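Local atomic coordinates of nitrophorin Cim l NP (Cimex lectularius, PDB entry 1Y21), a protein that carries nitric oxide on a heme group in bed bug saliva and releases it into the victim during feeding, causing vasodilation. Residues A41-G46 with M84-Y89; D160-F165 with S249-T254. All blocks are in the same frame, centred on the assembly; numbering follows the deposited sequence.

Both contacts lie in a two-sheet fold of the DNase I-like superfamily. Interaction 1 joins two neighbouring strands, 39-46 and 84-91, inside the mixed six-strand sheet, with its centre about 7 Å from that of the chain. Interaction 2, later in the sequence, joins the loop leading into strand 165-170 to the loop between strand 244-248 of the five-strand sheet and strand 255-262 of the six-strand sheet. The centres of interaction 1 and interaction 2 are about 22 Å apart, and the two do not touch. Interaction 1 thus forms part of the nitric oxide pocket, whereas interaction 2 sits away from the heme, where the chain passes between the sheets.

Interaction 1 of 2, residues A41-G46 with M84-Y89; sequences AVAVQG and MGLTVY. With HEM (protoporphyrin IX containing Fe), chain D; NO (nitric oxide), chain C.
V44, paired with G85 across the strands, holds CG1 anti to its carbonyl carbon (chi1 -58°), which leaves CG2 in the crowded position between backbone N and C; T87, paired with V42 and facing the same side of the sheet, has OG1 anti to its own carbonyl carbon. These torsions aim both side chains at the heme. V44 CG1 comes within 3.5 Å of HEM CMB, and V44 CG2 lies 3.3 Å from the oxygen of the iron-bound nitric oxide. T87 OG1 lies 3.4 Å from HEM CMA, is hydrogen-bonded by N78, and shares with V42 O a water that donates to that carbonyl and makes a weak bond to the nitric oxide. G85 passes its CA 3.8 Å from the nitric oxide oxygen, with no side chain between.

The strand axes run antiparallel at 172°. V42 pairs with T87 and V44 with G85 through two backbone hydrogen bonds each; V42 N to T87 O, at 2.9 Å, is nearly straight. A41, A43 and Q45 alternate as non-hydrogen-bonded partners of V88, L86 and M84 and turn their side chains to the face covered by strands 116-124 and 127-135. There A43 CB meets L86 CD1 at 4.3 Å, a loose apolar contact within a buried layer.

Y89 reaches back to the heme, its OH donating at 2.6 Å to HEM O2A, which lies near the ring plane at the edge; K75 NZ is also hydrogen-bonded to the heme. Antiparallel neighbours inside a sheet of the DNase I-like fold thus have one face toward the second sheet, while the other lines the pocket where nitric oxide N binds the heme iron at 1.9 Å, in a protein whose known proximal heme ligand is C60.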
loop_
_atom_site.group_PDB
_atom_site.type_symbol
_atom_site.label_atom_id
_atom_site.label_comp_id
_atom_site.label_asym_id
_atom_site.label_seq_id
_atom_site.Cartn_x
_atom_site.Cartn_y
_atom_site.Cartn_z
ATOM N N ALA A 41 -5.958 1.473 -6.089
ATOM C CA ALA A 41 -5.032 0.368 -5.949
ATOM C C ALA A 41 -5.204 -0.237 -4.553
ATOM O O ALA A 41 -5.326 0.495 -3.548
ATOM C CB ALA A 41 -3.589 0.828 -6.121
ATOM N N VAL A 42 -5.212 -1.539 -4.535
ATOM C CA VAL A 42 -5.360 -2.362 -3.347
ATOM C C VAL A 42 -4.168 -3.323 -3.207
ATOM O O VAL A 42 -3.911 -4.207 -4.043
ATOM C CB VAL A 42 -6.715 -3.158 -3.374
ATOM C CG1 VAL A 42 -6.888 -3.896 -2.090
ATOM C CG2 VAL A 42 -7.906 -2.153 -3.641
ATOM N N ALA A 43 -3.415 -3.171 -2.109
ATOM C CA ALA A 43 -2.314 -4.070 -1.787
ATOM C C ALA A 43 -2.607 -4.835 -0.516
ATOM O O ALA A 43 -3.065 -4.248 0.457
ATOM C CB ALA A 43 -1.015 -3.230 -1.567
ATOM N N VAL A 44 -2.325 -6.119 -0.523
ATOM C CA VAL A 44 -2.452 -6.959 0.662
ATOM C C VAL A 44 -1.202 -7.770 0.874
ATOM O O VAL A 44 -0.442 -8.104 -0.062
ATOM C CB VAL A 44 -3.741 -7.843 0.605
ATOM C CG1 VAL A 44 -4.910 -7.002 0.472
ATOM C CG2 VAL A 44 -3.701 -8.826 -0.548
ATOM N N GLN A 45 -0.924 -8.054 2.141
ATOM C CA GLN A 45 0.128 -8.988 2.517
ATOM C C GLN A 45 -0.465 -10.058 3.393
ATOM O O GLN A 45 -1.368 -9.814 4.141
ATOM C CB GLN A 45 1.240 -8.307 3.251
ATOM C CG GLN A 45 2.428 -9.174 3.463
ATOM C CD GLN A 45 3.453 -8.584 4.404
ATOM O OE1 GLN A 45 3.947 -7.484 4.184
ATOM N NE2 GLN A 45 3.806 -9.339 5.432
ATOM N N GLY A 46 0.065 -11.257 3.266
ATOM C CA GLY A 46 -0.456 -12.410 3.994
ATOM C C GLY A 46 0.326 -13.690 3.700
ATOM O O GLY A 46 1.547 -13.679 3.464
ATOM N N MET A 84 1.892 -11.753 -1.275
ATOM C CA MET A 84 1.411 -10.419 -1.704
ATOM C C MET A 84 0.294 -10.482 -2.737
ATOM O O MET A 84 0.214 -11.412 -3.530
ATOM C CB MET A 84 2.528 -9.547 -2.321
ATOM C CG MET A 84 3.662 -9.282 -1.381
ATOM S SD MET A 84 5.051 -8.499 -2.254
ATOM C CE MET A 84 6.006 -9.924 -2.666
ATOM N N GLY A 85 -0.546 -9.472 -2.691
ATOM C CA GLY A 85 -1.504 -9.164 -3.714
ATOM C C GLY A 85 -1.509 -7.690 -4.063
ATOM O O GLY A 85 -1.459 -6.823 -3.180
ATOM N N LEU A 86 -1.695 -7.394 -5.350
ATOM C CA LEU A 86 -1.820 -6.027 -5.808
ATOM C C LEU A 86 -2.792 -5.997 -6.958
ATOM O O LEU A 86 -2.588 -6.709 -7.951
ATOM C CB LEU A 86 -0.484 -5.440 -6.268
ATOM C CG LEU A 86 -0.472 -4.027 -6.819
ATOM C CD1 LEU A 86 -0.717 -2.971 -5.800
ATOM C CD2 LEU A 86 0.837 -3.766 -7.557
ATOM N N THR A 87 -3.810 -5.157 -6.796
ATOM C CA THR A 87 -4.857 -4.940 -7.813
ATOM C C THR A 87 -4.925 -3.484 -8.122
ATOM O O THR A 87 -4.985 -2.629 -7.206
ATOM C CB THR A 87 -6.201 -5.446 -7.266
ATOM O OG1 THR A 87 -6.047 -6.801 -6.816
ATOM C CG2 THR A 87 -7.301 -5.514 -8.375
ATOM N N VAL A 88 -4.991 -3.154 -9.421
ATOM C CA VAL A 88 -5.182 -1.786 -9.830
ATOM C C VAL A 88 -6.410 -1.641 -10.743
ATOM O O VAL A 88 -6.542 -2.422 -11.658
ATOM C CB VAL A 88 -3.963 -1.319 -10.639
ATOM C CG1 VAL A 88 -4.122 0.056 -11.048
ATOM C CG2 VAL A 88 -2.700 -1.453 -9.759
ATOM N N TYR A 89 -7.241 -0.652 -10.452
ATOM C CA TYR A 89 -8.471 -0.307 -11.203
ATOM C C TYR A 89 -8.397 1.100 -11.752
ATOM O O TYR A 89 -7.905 2.013 -11.121
ATOM C CB TYR A 89 -9.677 -0.368 -10.250
ATOM C CG TYR A 89 -9.935 -1.696 -9.565
ATOM C CD1 TYR A 89 -9.438 -1.967 -8.274
ATOM C CD2 TYR A 89 -10.677 -2.677 -10.161
ATOM C CE1 TYR A 89 -9.685 -3.190 -7.656
ATOM C CE2 TYR A 89 -10.938 -3.882 -9.540
ATOM C CZ TYR A 89 -10.411 -4.147 -8.282
ATOM O OH TYR A 89 -10.612 -5.296 -7.591
HETATM C CHA HEM D . -7.993 -11.622 -5.828
HETATM C CHB HEM D . -8.155 -8.245 -2.352
HETATM C CHC HEM D . -7.561 -11.823 0.878
HETATM C CHD HEM D . -6.579 -15.067 -2.645
HETATM C C1A HEM D . -8.150 -10.431 -5.204
HETATM C C2A HEM D . -8.567 -9.180 -5.787
HETATM C C3A HEM D . -8.589 -8.240 -4.815
HETATM C C4A HEM D . -8.225 -8.882 -3.583
HETATM C CMA HEM D . -8.895 -6.721 -4.908
HETATM C CAA HEM D . -8.908 -8.937 -7.274
HETATM C CBA HEM D . -10.401 -8.560 -7.316
HETATM C CGA HEM D . -10.835 -8.410 -8.761
HETATM O O1A HEM D . -10.554 -9.407 -9.525
HETATM O O2A HEM D . -11.356 -7.306 -9.113
HETATM C C1B HEM D . -8.063 -8.903 -1.146
HETATM C C2B HEM D . -8.133 -8.314 0.179
HETATM C C3B HEM D . -7.952 -9.326 1.064
HETATM C C4B HEM D . -7.773 -10.568 0.345
HETATM C CMB HEM D . -8.368 -6.811 0.459
HETATM C CAB HEM D . -7.954 -9.232 2.596
HETATM C CBB HEM D . -8.994 -8.649 3.220
HETATM C C1C HEM D . -7.251 -12.981 0.211
HETATM C C2C HEM D . -7.023 -14.290 0.824
HETATM C C3C HEM D . -6.763 -15.167 -0.157
HETATM C C4C HEM D . -6.819 -14.472 -1.419
HETATM C CMC HEM D . -7.060 -14.614 2.356
HETATM C CAC HEM D . -6.436 -16.681 -0.041
HETATM C CBC HEM D . -5.671 -17.171 0.955
HETATM C C1D HEM D . -6.910 -14.488 -3.831
HETATM C C2D HEM D . -6.883 -15.085 -5.143
HETATM C C3D HEM D . -7.317 -13.988 -6.110
HETATM C C4D HEM D . -7.547 -12.813 -5.301
HETATM C CMD HEM D . -6.527 -16.524 -5.542
HETATM C CAD HEM D . -7.487 -14.112 -7.649
HETATM C CBD HEM D . -8.609 -15.074 -8.020
HETATM C CGD HEM D . -8.782 -15.117 -9.532
HETATM O O1D HEM D . -9.416 -16.113 -10.013
HETATM O O2D HEM D . -8.280 -14.172 -10.221
HETATM N NA HEM D . -7.954 -10.223 -3.851
HETATM N NB HEM D . -7.825 -10.238 -0.989
HETATM N NC HEM D . -7.119 -13.137 -1.162
HETATM N ND HEM D . -7.267 -13.164 -3.973
HETATM FE FE HEM D . -7.395 -11.603 -2.479
HETATM N N NO C . -5.578 -11.241 -2.496
HETATM O O NO C . -5.115 -10.197 -3.220
HETATM O O HOH W 1 -5.033 -6.893 -4.106
#

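Interaction 2 of 2, residues D160-F165 with S249-T254; sequences DDPSDF and SGTGKT
K253 approaches the F165 ring obliquely, with K253 CB 3.5 Å from F165 CE2. One face of the ring carries CB of its own neighbour D164, 3.8 Å above the plane and offset toward the rim. The F129 ring also meets that of F165, their planes inclined to each other.

Both carboxylate oxygens of D164 accept hydrogen bonds: OD1 from the backbone N of R128, and OD2 from T251 OG1 at 2.6 Å, on its anti side and 24° out of the carboxylate plane. S249 OG, anti to its own backbone N (chi1 173°), donates to D164 O at 2.6 Å. S249 OG in turn accepts from T251 N, an ST turn, and from K253 N, so one donated and two accepted bonds fix this hydroxyl. A backbone bond from G250 N to S163 O, 2.9 Å long but bent to 131° at the hydrogen, adds a further link. Beside it, P162 CG sits 3.3 Å from G250 O.

Two hydroxyls therefore donate to D164, one to its carboxylate and one to its carbonyl, joining the loops chiefly by polar bonds; K253 NZ, 4.9 Å from D164 OD2, could add only longer-range attraction.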
loop_
_atom_site.group_PDB
_atom_site.type_symbol
_atom_site.label_atom_id
_atom_site.label_comp_id
_atom_site.label_asym_id
_atom_site.label_seq_id
_atom_site.Cartn_x
_atom_site.Cartn_y
_atom_site.Cartn_z
ATOM N N ASP A 160 15.480 4.908 -17.040
ATOM C CA ASP A 160 15.694 5.971 -18.081
ATOM C C ASP A 160 14.403 6.486 -18.675
ATOM O O ASP A 160 14.364 7.551 -19.330
ATOM C CB ASP A 160 16.594 5.532 -19.271
ATOM C CG ASP A 160 17.701 4.629 -18.893
ATOM O OD1 ASP A 160 17.982 3.751 -19.758
ATOM O OD2 ASP A 160 18.395 4.745 -17.841
ATOM N N ASP A 161 13.317 5.735 -18.470
ATOM C CA ASP A 161 12.005 6.183 -18.893
ATOM C C ASP A 161 11.070 6.124 -17.648
ATOM O O ASP A 161 10.192 5.258 -17.568
ATOM C CB ASP A 161 11.464 5.287 -19.988
ATOM C CG ASP A 161 11.430 3.807 -19.604
ATOM O OD1 ASP A 161 12.299 3.278 -18.815
ATOM O OD2 ASP A 161 10.553 3.048 -20.090
ATOM N N PRO A 162 11.296 7.008 -16.691
ATOM C CA PRO A 162 10.635 6.910 -15.388
ATOM C C PRO A 162 9.172 7.346 -15.471
ATOM O O PRO A 162 8.694 8.120 -16.352
ATOM C CB PRO A 162 11.411 7.907 -14.523
ATOM C CG PRO A 162 11.780 8.965 -15.456
ATOM C CD PRO A 162 12.108 8.223 -16.765
ATOM N N SER A 163 8.426 6.852 -14.492
ATOM C CA SER A 163 7.013 7.101 -14.489
ATOM C C SER A 163 6.676 8.507 -13.999
ATOM O O SER A 163 7.443 9.163 -13.303
ATOM C CB SER A 163 6.330 5.992 -13.673
ATOM O OG SER A 163 6.527 4.699 -14.226
ATOM N N ASP A 164 5.506 8.992 -14.386
ATOM C CA ASP A 164 5.037 10.290 -13.938
ATOM C C ASP A 164 4.494 10.307 -12.502
ATOM O O ASP A 164 4.740 11.255 -11.740
ATOM C CB ASP A 164 3.980 10.783 -14.913
ATOM C CG ASP A 164 4.535 11.069 -16.301
ATOM O OD1 ASP A 164 4.225 10.294 -17.235
ATOM O OD2 ASP A 164 5.278 12.061 -16.444
ATOM N N PHE A 165 3.747 9.244 -12.141
ATOM C CA PHE A 165 3.051 9.186 -10.834
ATOM C C PHE A 165 3.306 7.803 -10.246
ATOM O O PHE A 165 2.982 6.791 -10.856
ATOM C CB PHE A 165 1.541 9.376 -11.059
ATOM C CG PHE A 165 1.198 10.641 -11.858
ATOM C CD1 PHE A 165 0.614 10.525 -13.102
ATOM C CD2 PHE A 165 1.414 11.873 -11.336
ATOM C CE1 PHE A 165 0.340 11.658 -13.825
ATOM C CE2 PHE A 165 1.121 13.019 -12.079
ATOM C CZ PHE A 165 0.561 12.868 -13.296
ATOM N N SER A 249 6.889 11.519 -7.995
ATOM C CA SER A 249 6.852 11.581 -9.460
ATOM C C SER A 249 8.290 11.380 -9.913
ATOM O O SER A 249 9.202 11.770 -9.211
ATOM C CB SER A 249 6.426 12.956 -9.932
ATOM O OG SER A 249 6.561 13.011 -11.385
ATOM N N GLY A 250 8.458 10.713 -11.022
ATOM C CA GLY A 250 9.749 10.559 -11.682
ATOM C C GLY A 250 9.998 11.619 -12.756
ATOM O O GLY A 250 11.009 11.491 -13.458
ATOM N N THR A 251 9.061 12.582 -12.881
ATOM C CA THR A 251 9.127 13.630 -13.951
ATOM C C THR A 251 8.760 14.989 -13.471
ATOM O O THR A 251 8.378 15.857 -14.306
ATOM C CB THR A 251 8.228 13.288 -15.123
ATOM O OG1 THR A 251 6.894 13.079 -14.649
ATOM C CG2 THR A 251 8.626 11.985 -15.810
ATOM N N GLY A 252 8.829 15.236 -12.162
ATOM C CA GLY A 252 8.481 16.510 -11.528
ATOM C C GLY A 252 7.017 16.996 -11.469
ATOM O O GLY A 252 6.699 18.188 -11.222
ATOM N N LYS A 253 6.109 16.051 -11.640
ATOM C CA LYS A 253 4.670 16.298 -11.529
ATOM C C LYS A 253 4.237 16.479 -10.100
ATOM O O LYS A 253 4.832 15.911 -9.188
ATOM C CB LYS A 253 3.852 15.129 -12.127
ATOM C CG LYS A 253 4.169 14.727 -13.548
ATOM C CD LYS A 253 3.920 15.903 -14.514
ATOM C CE LYS A 253 4.432 15.624 -15.920
ATOM N NZ LYS A 253 4.409 16.886 -16.768
ATOM N N THR A 254 3.191 17.279 -9.882
ATOM C CA THR A 254 2.667 17.556 -8.577
ATOM C C THR A 254 1.740 16.438 -8.177
ATOM O O THR A 254 0.837 16.063 -8.935
ATOM C CB THR A 254 1.788 18.819 -8.616
ATOM O OG1 THR A 254 2.603 19.946 -8.982
ATOM C CG2 THR A 254 1.271 19.186 -7.275
#